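Long-range contacts in alcohol dehydrogenase (Thermus sp., PDB 4CPD), which binds NAD and zinc, and probably interconverts alcohols and aldehydes or ketones as a medium-chain alcohol dehydrogenase: residues G261-V266 with L286-G291; G159-G164 with P237-E242. One frame throughout, in Å; residues are numbered along the deposited sequence.

Contact 1. Residues G261-V266 with L286-G291; sequences GRVSAV and LTFRIG. With NAD (nicotinamide-adenine-dinucleotide), chain G.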
ATOM      1  N   GLY A 261      -8.166  -6.343  -2.233  1.00 35.83           N
ATOM      2  CA  GLY A 261      -8.566  -5.324  -1.288  1.00 40.53           C
ATOM      3  C   GLY A 261      -7.386  -4.546  -0.698  1.00 43.98           C
ATOM      4  O   GLY A 261      -6.234  -4.662  -1.135  1.00 43.47           O
ATOM      5  N   ARG A 262      -7.687  -3.763   0.327  1.00 44.50           N
ATOM      6  CA  ARG A 262      -6.731  -2.815   0.884  1.00 45.17           C
ATOM      7  C   ARG A 262      -6.762  -2.887   2.375  1.00 42.53           C
ATOM      8  O   ARG A 262      -7.835  -2.965   2.955  1.00 42.78           O
ATOM      9  CB  ARG A 262      -7.091  -1.395   0.469  1.00 46.04           C
ATOM     10  CG  ARG A 262      -6.937  -1.135  -1.014  1.00 46.47           C
ATOM     11  CD  ARG A 262      -7.966  -0.150  -1.497  1.00 51.25           C
ATOM     12  NE  ARG A 262      -9.161  -0.811  -2.035  1.00 62.36           N
ATOM     13  CZ  ARG A 262     -10.441  -0.562  -1.715  1.00 64.49           C
ATOM     14  NH1 ARG A 262     -10.819   0.345  -0.805  1.00 62.99           N
ATOM     15  NH2 ARG A 262     -11.372  -1.243  -2.354  1.00 69.28           N
ATOM     16  N   VAL A 263      -5.585  -2.884   2.989  1.00 39.17           N
ATOM     17  CA  VAL A 263      -5.483  -2.854   4.423  1.00 36.75           C
ATOM     18  C   VAL A 263      -4.747  -1.601   4.836  1.00 39.97           C
ATOM     19  O   VAL A 263      -3.691  -1.268   4.305  1.00 42.02           O
ATOM     20  CB  VAL A 263      -4.749  -4.067   4.936  1.00 36.91           C
ATOM     21  CG1 VAL A 263      -4.510  -3.949   6.426  1.00 37.77           C
ATOM     22  CG2 VAL A 263      -5.549  -5.313   4.624  1.00 38.80           C
ATOM     23  N   SER A 264      -5.330  -0.892   5.784  1.00 40.63           N
ATOM     24  CA  SER A 264      -4.799   0.378   6.243  1.00 41.44           C
ATOM     25  C   SER A 264      -4.504   0.192   7.732  1.00 44.97           C
ATOM     26  O   SER A 264      -5.437   0.228   8.555  1.00 44.60           O
ATOM     27  CB  SER A 264      -5.857   1.453   6.020  1.00 39.49           C
ATOM     28  OG  SER A 264      -5.309   2.705   5.799  1.00 39.94           O
ATOM     29  N   ALA A 265      -3.227  -0.021   8.082  1.00 44.36           N
ATOM     30  CA  ALA A 265      -2.822  -0.253   9.486  1.00 44.02           C
ATOM     31  C   ALA A 265      -2.458   1.035  10.212  1.00 48.78           C
ATOM     32  O   ALA A 265      -1.586   1.779   9.791  1.00 50.53           O
ATOM     33  CB  ALA A 265      -1.650  -1.195   9.556  1.00 41.89           C
ATOM     34  N   VAL A 266      -3.125   1.278  11.324  1.00 50.53           N
ATOM     35  CA  VAL A 266      -3.039   2.562  11.988  1.00 50.76           C
ATOM     36  C   VAL A 266      -2.700   2.390  13.490  1.00 49.56           C
ATOM     37  O   VAL A 266      -2.265   3.327  14.146  1.00 54.19           O
ATOM     38  CB  VAL A 266      -4.356   3.332  11.735  1.00 47.08           C
ATOM     39  CG1 VAL A 266      -5.183   3.389  12.998  1.00 51.77           C
ATOM     40  CG2 VAL A 266      -4.091   4.713  11.222  1.00 46.99           C
ATOM     41  N   LEU A 286      -2.575  -7.890  -2.637  1.00 49.75           N
ATOM     42  CA  LEU A 286      -2.827  -7.085  -1.452  1.00 50.02           C
ATOM     43  C   LEU A 286      -2.172  -5.729  -1.584  1.00 49.30           C
ATOM     44  O   LEU A 286      -1.058  -5.640  -2.091  1.00 49.35           O
ATOM     45  CB  LEU A 286      -2.296  -7.790  -0.206  1.00 53.49           C
ATOM     46  CG  LEU A 286      -2.999  -9.109   0.170  1.00 58.48           C
ATOM     47  CD1 LEU A 286      -2.149  -9.921   1.132  1.00 60.86           C
ATOM     48  CD2 LEU A 286      -4.386  -8.858   0.755  1.00 56.94           C
ATOM     49  N   THR A 287      -2.883  -4.682  -1.150  1.00 45.10           N
ATOM     50  CA  THR A 287      -2.311  -3.354  -0.942  1.00 42.31           C
ATOM     51  C   THR A 287      -2.319  -3.014   0.541  1.00 43.15           C
ATOM     52  O   THR A 287      -3.371  -2.990   1.161  1.00 43.30           O
ATOM     53  CB  THR A 287      -3.105  -2.288  -1.670  1.00 40.15           C
ATOM     54  OG1 THR A 287      -3.078  -2.577  -3.067  1.00 40.26           O
ATOM     55  CG2 THR A 287      -2.492  -0.947  -1.455  1.00 40.73           C
ATOM     56  N   PHE A 288      -1.143  -2.757   1.103  1.00 42.83           N
ATOM     57  CA  PHE A 288      -0.985  -2.601   2.546  1.00 44.31           C
ATOM     58  C   PHE A 288      -0.302  -1.276   2.845  1.00 44.88           C
ATOM     59  O   PHE A 288       0.660  -0.909   2.184  1.00 46.22           O
ATOM     60  CB  PHE A 288      -0.159  -3.753   3.118  1.00 43.60           C
ATOM     61  CG  PHE A 288       0.104  -3.647   4.595  1.00 44.13           C
ATOM     62  CD1 PHE A 288      -0.868  -3.990   5.509  1.00 47.96           C
ATOM     63  CD2 PHE A 288       1.339  -3.246   5.077  1.00 45.43           C
ATOM     64  CE1 PHE A 288      -0.625  -3.911   6.885  1.00 50.19           C
ATOM     65  CE2 PHE A 288       1.591  -3.157   6.450  1.00 47.15           C
ATOM     66  CZ  PHE A 288       0.612  -3.495   7.358  1.00 48.34           C
ATOM     67  N   ARG A 289      -0.805  -0.556   3.839  1.00 44.67           N
ATOM     68  CA  ARG A 289      -0.155   0.656   4.273  1.00 45.64           C
ATOM     69  C   ARG A 289      -0.131   0.720   5.804  1.00 43.48           C
ATOM     70  O   ARG A 289      -1.093   0.376   6.469  1.00 47.40           O
ATOM     71  CB  ARG A 289      -0.799   1.892   3.650  1.00 48.24           C
ATOM     72  CG  ARG A 289       0.010   3.148   3.971  1.00 58.93           C
ATOM     73  CD  ARG A 289      -0.478   4.382   3.237  1.00 62.02           C
ATOM     74  NE  ARG A 289       0.334   5.555   3.552  1.00 57.83           N
ATOM     75  CZ  ARG A 289       0.159   6.766   3.025  1.00 54.15           C
ATOM     76  NH1 ARG A 289      -0.796   7.001   2.137  1.00 55.68           N
ATOM     77  NH2 ARG A 289       0.947   7.756   3.387  1.00 55.70           N
ATOM     78  N   ILE A 290       0.993   1.161   6.344  1.00 43.94           N
ATOM     79  CA  ILE A 290       1.167   1.306   7.790  1.00 42.59           C
ATOM     80  C   ILE A 290       1.911   2.597   8.067  1.00 38.61           C
ATOM     81  O   ILE A 290       2.864   2.922   7.379  1.00 36.52           O
ATOM     82  CB  ILE A 290       1.914   0.104   8.409  1.00 46.92           C
ATOM     83  CG1 ILE A 290       2.119   0.309   9.911  1.00 48.88           C
ATOM     84  CG2 ILE A 290       3.257  -0.153   7.729  1.00 45.08           C
ATOM     85  CD1 ILE A 290       2.284  -0.997  10.666  1.00 52.42           C
ATOM     86  N   GLY A 291       1.461   3.341   9.064  1.00 37.79           N
ATOM     87  CA  GLY A 291       2.069   4.623   9.355  1.00 41.40           C
ATOM     88  C   GLY A 291       1.406   5.438  10.446  1.00 43.11           C
ATOM     89  O   GLY A 291       0.311   5.129  10.900  1.00 53.33           O
TER
HETATM   90  PA  NAD G1407      -7.387   2.092  23.098  1.00 77.42           P
HETATM   91  O1A NAD G1407      -8.233   2.973  24.020  1.00 63.81           O
HETATM   92  O2A NAD G1407      -6.302   1.205  23.703  1.00 70.53           O
HETATM   93  O5B NAD G1407      -8.280   1.164  22.117  1.00 72.90           O
HETATM   94  C5B NAD G1407      -7.840  -0.139  21.737  1.00 77.42           C
HETATM   95  C4B NAD G1407      -9.044  -1.047  21.506  1.00 84.55           C
HETATM   96  O4B NAD G1407      -8.631  -2.242  20.829  1.00 78.98           O
HETATM   97  C3B NAD G1407      -9.690  -1.461  22.832  1.00 82.18           C
HETATM   98  O3B NAD G1407     -11.125  -1.399  22.802  1.00 69.96           O
HETATM   99  C2B NAD G1407      -9.268  -2.892  23.003  1.00 84.70           C
HETATM  100  O2B NAD G1407     -10.226  -3.647  23.752  1.00 82.42           O
HETATM  101  C1B NAD G1407      -9.167  -3.342  21.559  1.00 82.81           C
HETATM  102  N9A NAD G1407      -8.298  -4.515  21.458  1.00 90.34           N
HETATM  103  C8A NAD G1407      -7.121  -4.667  22.100  1.00 87.86           C
HETATM  104  N7A NAD G1407      -6.599  -5.876  21.783  1.00 93.35           N
HETATM  105  C5A NAD G1407      -7.447  -6.496  20.929  1.00 88.69           C
HETATM  106  C6A NAD G1407      -7.488  -7.781  20.203  1.00 87.16           C
HETATM  107  N6A NAD G1407      -6.470  -8.642  20.360  1.00 85.40           N
HETATM  108  N1A NAD G1407      -8.550  -8.065  19.402  1.00 91.56           N
HETATM  109  C2A NAD G1407      -9.565  -7.194  19.250  1.00 88.34           C
HETATM  110  N3A NAD G1407      -9.590  -5.998  19.886  1.00 91.40           N
HETATM  111  C4A NAD G1407      -8.580  -5.597  20.718  1.00 91.79           C
HETATM  112  O3  NAD G1407      -6.622   3.024  22.013  1.00 82.45           O
HETATM  113  PN  NAD G1407      -7.235   4.144  21.014  1.00 79.80           P
HETATM  114  O1N NAD G1407      -7.228   5.426  21.822  1.00 64.02           O
HETATM  115  O2N NAD G1407      -8.463   3.620  20.261  1.00 70.72           O
HETATM  116  O5D NAD G1407      -6.071   4.191  19.892  1.00 78.51           O
HETATM  117  C5D NAD G1407      -6.085   3.156  18.889  1.00 77.24           C
HETATM  118  C4D NAD G1407      -4.714   2.705  18.393  1.00 75.50           C
HETATM  119  O4D NAD G1407      -4.296   3.605  17.357  1.00 75.71           O
HETATM  120  C3D NAD G1407      -3.616   2.719  19.458  1.00 75.75           C
HETATM  121  O3D NAD G1407      -2.690   1.658  19.169  1.00 63.16           O
HETATM  122  C2D NAD G1407      -2.993   4.109  19.308  1.00 78.14           C
HETATM  123  O2D NAD G1407      -1.647   4.259  19.827  1.00 65.75           O
HETATM  124  C1D NAD G1407      -3.091   4.273  17.790  1.00 76.14           C
HETATM  125  N1N NAD G1407      -3.041   5.669  17.325  1.00 74.51           N
HETATM  126  C2N NAD G1407      -2.306   5.856  16.226  1.00 68.30           C
HETATM  127  C3N NAD G1407      -2.150   7.108  15.650  1.00 60.95           C
HETATM  128  C7N NAD G1407      -1.310   7.166  14.407  1.00 54.73           C
HETATM  129  O7N NAD G1407      -0.706   8.179  14.093  1.00 50.96           O
HETATM  130  N7N NAD G1407      -1.269   6.059  13.639  1.00 51.77           N
HETATM  131  C4N NAD G1407      -2.792   8.212  16.236  1.00 63.70           C
HETATM  132  C5N NAD G1407      -3.562   8.008  17.388  1.00 67.31           C
HETATM  133  C6N NAD G1407      -3.674   6.714  17.922  1.00 74.09           C
HETATM  134  O   HOH W   1      -5.071  -4.330  -3.382  1.00 38.21           O
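The ring of Phe288 meets Val263 at its edge. The CG1 methyl of Val263 lies near the ring plane, 3.8 Å from CD1 of Phe288. CB of Ala265 comes up obliquely, 3.9 Å from CZ of Phe288. The ring of Phe276 of the second subunit packs edge-to-face with Phe288. With chi1 at 178°, CG of Phe288 points opposite the backbone N, and the ring comes to lie alongside the neighbouring strand. A second flat group, the carboxamide of the NAD nicotinamide, sits where the strands end. Its N7N donates to Val266 O at 3.0 Å and to Gly291 O at 3.3 Å. Two bonds from one nitrogen should limit rotation of the amide.

The two backbones form a parallel beta ladder, with strand directions 8° apart. Val263 N gives a nearly straight bond to Thr287 O at 2.9 Å. Val263 O accepts from Arg289 N at 3.0 Å, and Ala265 N closes on Arg289 O at 2.7 Å. The bond from Thr287 N to Gly261 O is weak. A water bridges that end, donating to Gly261 O and accepting from Thr287 OG1. Chi1 of Thr287 (-61°) sets OG1 beside its own backbone N, within range of this water. Ala265 also packs on Ile290, CB to CB at 4.0 Å. On the other face Arg262 and Thr287 lie side by side.

The pair ends the Rossmann-type sheet of this chain. Residues 286-290 form an antiparallel ladder with a strand of the second subunit, where Arg289 salt-bridges Asp285 of that subunit. Helix 247-256 covers Val263 and Ala265. Helix 153-163 lies on the opposite face, and strand 239-242 flanks 262-265.

Contact 2. Residues G159-G164 with P237-E242; sequences GGLIQG and PDLVLE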
ATOM      1  N   GLY A 159      -7.946   9.667   7.846  1.00 40.47           N
ATOM      2  CA  GLY A 159      -6.770   9.506   7.001  1.00 41.17           C
ATOM      3  C   GLY A 159      -6.614   8.043   6.615  1.00 41.32           C
ATOM      4  O   GLY A 159      -6.428   7.709   5.432  1.00 40.70           O
ATOM      5  N   GLY A 160      -6.732   7.170   7.608  1.00 37.56           N
ATOM      6  CA  GLY A 160      -6.624   5.754   7.371  1.00 38.56           C
ATOM      7  C   GLY A 160      -7.551   5.317   6.267  1.00 43.75           C
ATOM      8  O   GLY A 160      -7.153   4.559   5.380  1.00 48.76           O
ATOM      9  N   LEU A 161      -8.789   5.811   6.317  1.00 44.27           N
ATOM     10  CA  LEU A 161      -9.820   5.413   5.370  1.00 39.35           C
ATOM     11  C   LEU A 161      -9.629   6.048   4.010  1.00 39.19           C
ATOM     12  O   LEU A 161      -9.852   5.382   2.981  1.00 36.50           O
ATOM     13  CB  LEU A 161     -11.200   5.752   5.883  1.00 39.26           C
ATOM     14  CG  LEU A 161     -11.602   4.970   7.117  1.00 39.27           C
ATOM     15  CD1 LEU A 161     -12.858   5.588   7.720  1.00 38.44           C
ATOM     16  CD2 LEU A 161     -11.803   3.515   6.774  1.00 37.62           C
ATOM     17  N   ILE A 162      -9.239   7.316   3.965  1.00 37.27           N
ATOM     18  CA  ILE A 162      -8.969   7.923   2.644  1.00 42.67           C
ATOM     19  C   ILE A 162      -7.784   7.247   1.915  1.00 44.06           C
ATOM     20  O   ILE A 162      -7.859   6.976   0.703  1.00 39.51           O
ATOM     21  CB  ILE A 162      -8.693   9.419   2.733  1.00 41.41           C
ATOM     22  CG1 ILE A 162      -9.908  10.140   3.318  1.00 44.70           C
ATOM     23  CG2 ILE A 162      -8.364   9.990   1.371  1.00 41.39           C
ATOM     24  CD1 ILE A 162     -11.149  10.098   2.477  1.00 44.01           C
ATOM     25  N   GLN A 163      -6.716   6.972   2.660  1.00 41.26           N
ATOM     26  CA  GLN A 163      -5.555   6.321   2.102  1.00 40.44           C
ATOM     27  C   GLN A 163      -5.919   4.908   1.677  1.00 41.42           C
ATOM     28  O   GLN A 163      -5.417   4.397   0.669  1.00 45.71           O
ATOM     29  CB  GLN A 163      -4.385   6.364   3.099  1.00 41.98           C
ATOM     30  CG  GLN A 163      -3.721   7.749   3.194  1.00 43.81           C
ATOM     31  CD  GLN A 163      -2.939   7.961   4.482  1.00 46.96           C
ATOM     32  OE1 GLN A 163      -2.502   7.000   5.112  1.00 49.73           O
ATOM     33  NE2 GLN A 163      -2.758   9.222   4.881  1.00 52.35           N
ATOM     34  N   GLY A 164      -6.831   4.293   2.418  1.00 41.61           N
ATOM     35  CA  GLY A 164      -7.339   2.961   2.081  1.00 41.06           C
ATOM     36  C   GLY A 164      -8.289   2.961   0.900  1.00 41.00           C
ATOM     37  O   GLY A 164      -8.823   1.931   0.521  1.00 45.76           O
ATOM     38  N   PRO A 237     -14.237  -8.013   3.143  1.00 44.74           N
ATOM     39  CA  PRO A 237     -14.492  -6.602   2.864  1.00 46.06           C
ATOM     40  C   PRO A 237     -13.458  -5.953   1.896  1.00 49.01           C
ATOM     41  O   PRO A 237     -12.304  -6.405   1.766  1.00 48.00           O
ATOM     42  CB  PRO A 237     -14.412  -5.971   4.247  1.00 48.08           C
ATOM     43  CG  PRO A 237     -13.425  -6.828   4.980  1.00 46.99           C
ATOM     44  CD  PRO A 237     -13.561  -8.219   4.432  1.00 45.93           C
ATOM     45  N   ASP A 238     -13.879  -4.894   1.228  1.00 47.12           N
ATOM     46  CA  ASP A 238     -13.012  -4.159   0.331  1.00 48.34           C
ATOM     47  C   ASP A 238     -11.838  -3.505   1.059  1.00 45.79           C
ATOM     48  O   ASP A 238     -10.730  -3.461   0.543  1.00 47.49           O
ATOM     49  CB  ASP A 238     -13.829  -3.090  -0.382  1.00 52.45           C
ATOM     50  CG  ASP A 238     -14.959  -3.680  -1.181  1.00 57.50           C
ATOM     51  OD1 ASP A 238     -14.676  -4.172  -2.294  1.00 59.72           O
ATOM     52  OD2 ASP A 238     -16.116  -3.686  -0.690  1.00 64.38           O
ATOM     53  N   LEU A 239     -12.097  -3.019   2.270  1.00 44.97           N
ATOM     54  CA  LEU A 239     -11.102  -2.319   3.080  1.00 42.51           C
ATOM     55  C   LEU A 239     -11.088  -2.802   4.529  1.00 41.48           C
ATOM     56  O   LEU A 239     -12.136  -3.020   5.110  1.00 40.83           O
ATOM     57  CB  LEU A 239     -11.408  -0.830   3.014  1.00 40.95           C
ATOM     58  CG  LEU A 239     -10.612   0.109   3.905  1.00 41.35           C
ATOM     59  CD1 LEU A 239      -9.113  -0.076   3.754  1.00 45.42           C
ATOM     60  CD2 LEU A 239     -10.984   1.540   3.569  1.00 40.81           C
ATOM     61  N   VAL A 240      -9.905  -3.004   5.102  1.00 43.88           N
ATOM     62  CA  VAL A 240      -9.785  -3.236   6.543  1.00 44.49           C
ATOM     63  C   VAL A 240      -8.968  -2.130   7.151  1.00 46.18           C
ATOM     64  O   VAL A 240      -7.867  -1.860   6.699  1.00 52.46           O
ATOM     65  CB  VAL A 240      -9.090  -4.549   6.890  1.00 44.55           C
ATOM     66  CG1 VAL A 240      -9.046  -4.760   8.393  1.00 46.74           C
ATOM     67  CG2 VAL A 240      -9.830  -5.691   6.263  1.00 49.68           C
ATOM     68  N   LEU A 241      -9.510  -1.500   8.182  1.00 49.39           N
ATOM     69  CA  LEU A 241      -8.761  -0.551   8.991  1.00 51.59           C
ATOM     70  C   LEU A 241      -8.373  -1.227  10.295  1.00 50.21           C
ATOM     71  O   LEU A 241      -9.249  -1.538  11.086  1.00 52.23           O
ATOM     72  CB  LEU A 241      -9.603   0.677   9.308  1.00 48.49           C
ATOM     73  CG  LEU A 241      -8.794   1.678  10.113  1.00 46.34           C
ATOM     74  CD1 LEU A 241      -8.099   2.616   9.167  1.00 48.37           C
ATOM     75  CD2 LEU A 241      -9.665   2.459  11.043  1.00 49.57           C
ATOM     76  N   GLU A 242      -7.081  -1.445  10.535  1.00 51.27           N
ATOM     77  CA  GLU A 242      -6.685  -2.080  11.795  1.00 51.58           C
ATOM     78  C   GLU A 242      -6.243  -0.974  12.739  1.00 47.72           C
ATOM     79  O   GLU A 242      -5.409  -0.134  12.405  1.00 47.11           O
ATOM     80  CB  GLU A 242      -5.684  -3.248  11.603  1.00 54.61           C
ATOM     81  CG  GLU A 242      -4.265  -3.039  12.055  1.00 60.78           C
ATOM     82  CD  GLU A 242      -4.108  -2.877  13.549  1.00 63.29           C
ATOM     83  OE1 GLU A 242      -4.555  -3.761  14.309  1.00 57.61           O
ATOM     84  OE2 GLU A 242      -3.491  -1.857  13.960  1.00 72.96           O
TER
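Leu239 and Leu161 make the contact between side chains. Their chains cross at about a right angle, with CD2 of Leu239 3.9 Å from CD2 of Leu161. The same Leu161 methyl lies more loosely over CB of Leu241.

The other contacts are leucine methyls on glycine backbone. CD1 and CD2 of Leu239 both reach the carbonyl O of Gly164, CD2 at 3.8 Å. CG of Leu239 is anti to the backbone N (chi1 173°), which extends the branch towards the end of the helix. Leu241 places CD1 3.9 Å from CA of Gly160. With no CB on either glycine, the methyls can lie directly on the main chain. This is helix-on-sheet packing in a Rossmann-type fold. The 159-163 end of helix 153-163 runs roughly antiparallel to strand 239-242, at 151°, with axes 9.1 Å apart. Shortening Leu239 to an alanine is likely to open a gap beside Gly164 and leave the Leu161 methyl without its nearest partner.

No hydrogen bond joins the two segments. Just past the last helical residue, Gly164 N donates to Gly160 O at 3.0 Å. The Gly164 carbonyl accepts from Arg262 NH1. Val187 and Ala184 of helix 179-190 touch Leu161 and Leu241 respectively.

The centres of the two contacts are about 7 Å apart. Strands 239-242 and 262-265 are neighbours in one parallel sheet. Ser264 ties contact 1 to both halves of contact 2: its N donates to Val240 O at 2.9 Å, and its OG bonds Gly160 O at 2.6 Å. The guanidinium of Arg289 also packs on the side chain of Gln163. Contact 1 touches the NAD directly, whereas CA of Gly160 in contact 2 lies about 8 Å from the nearest atom of the NAD. The side chain of Leu241 is about 5 Å from those of NAD-binding Val266 and Val180. The side chain of Val266 is about 10 Å from a bound zinc ion.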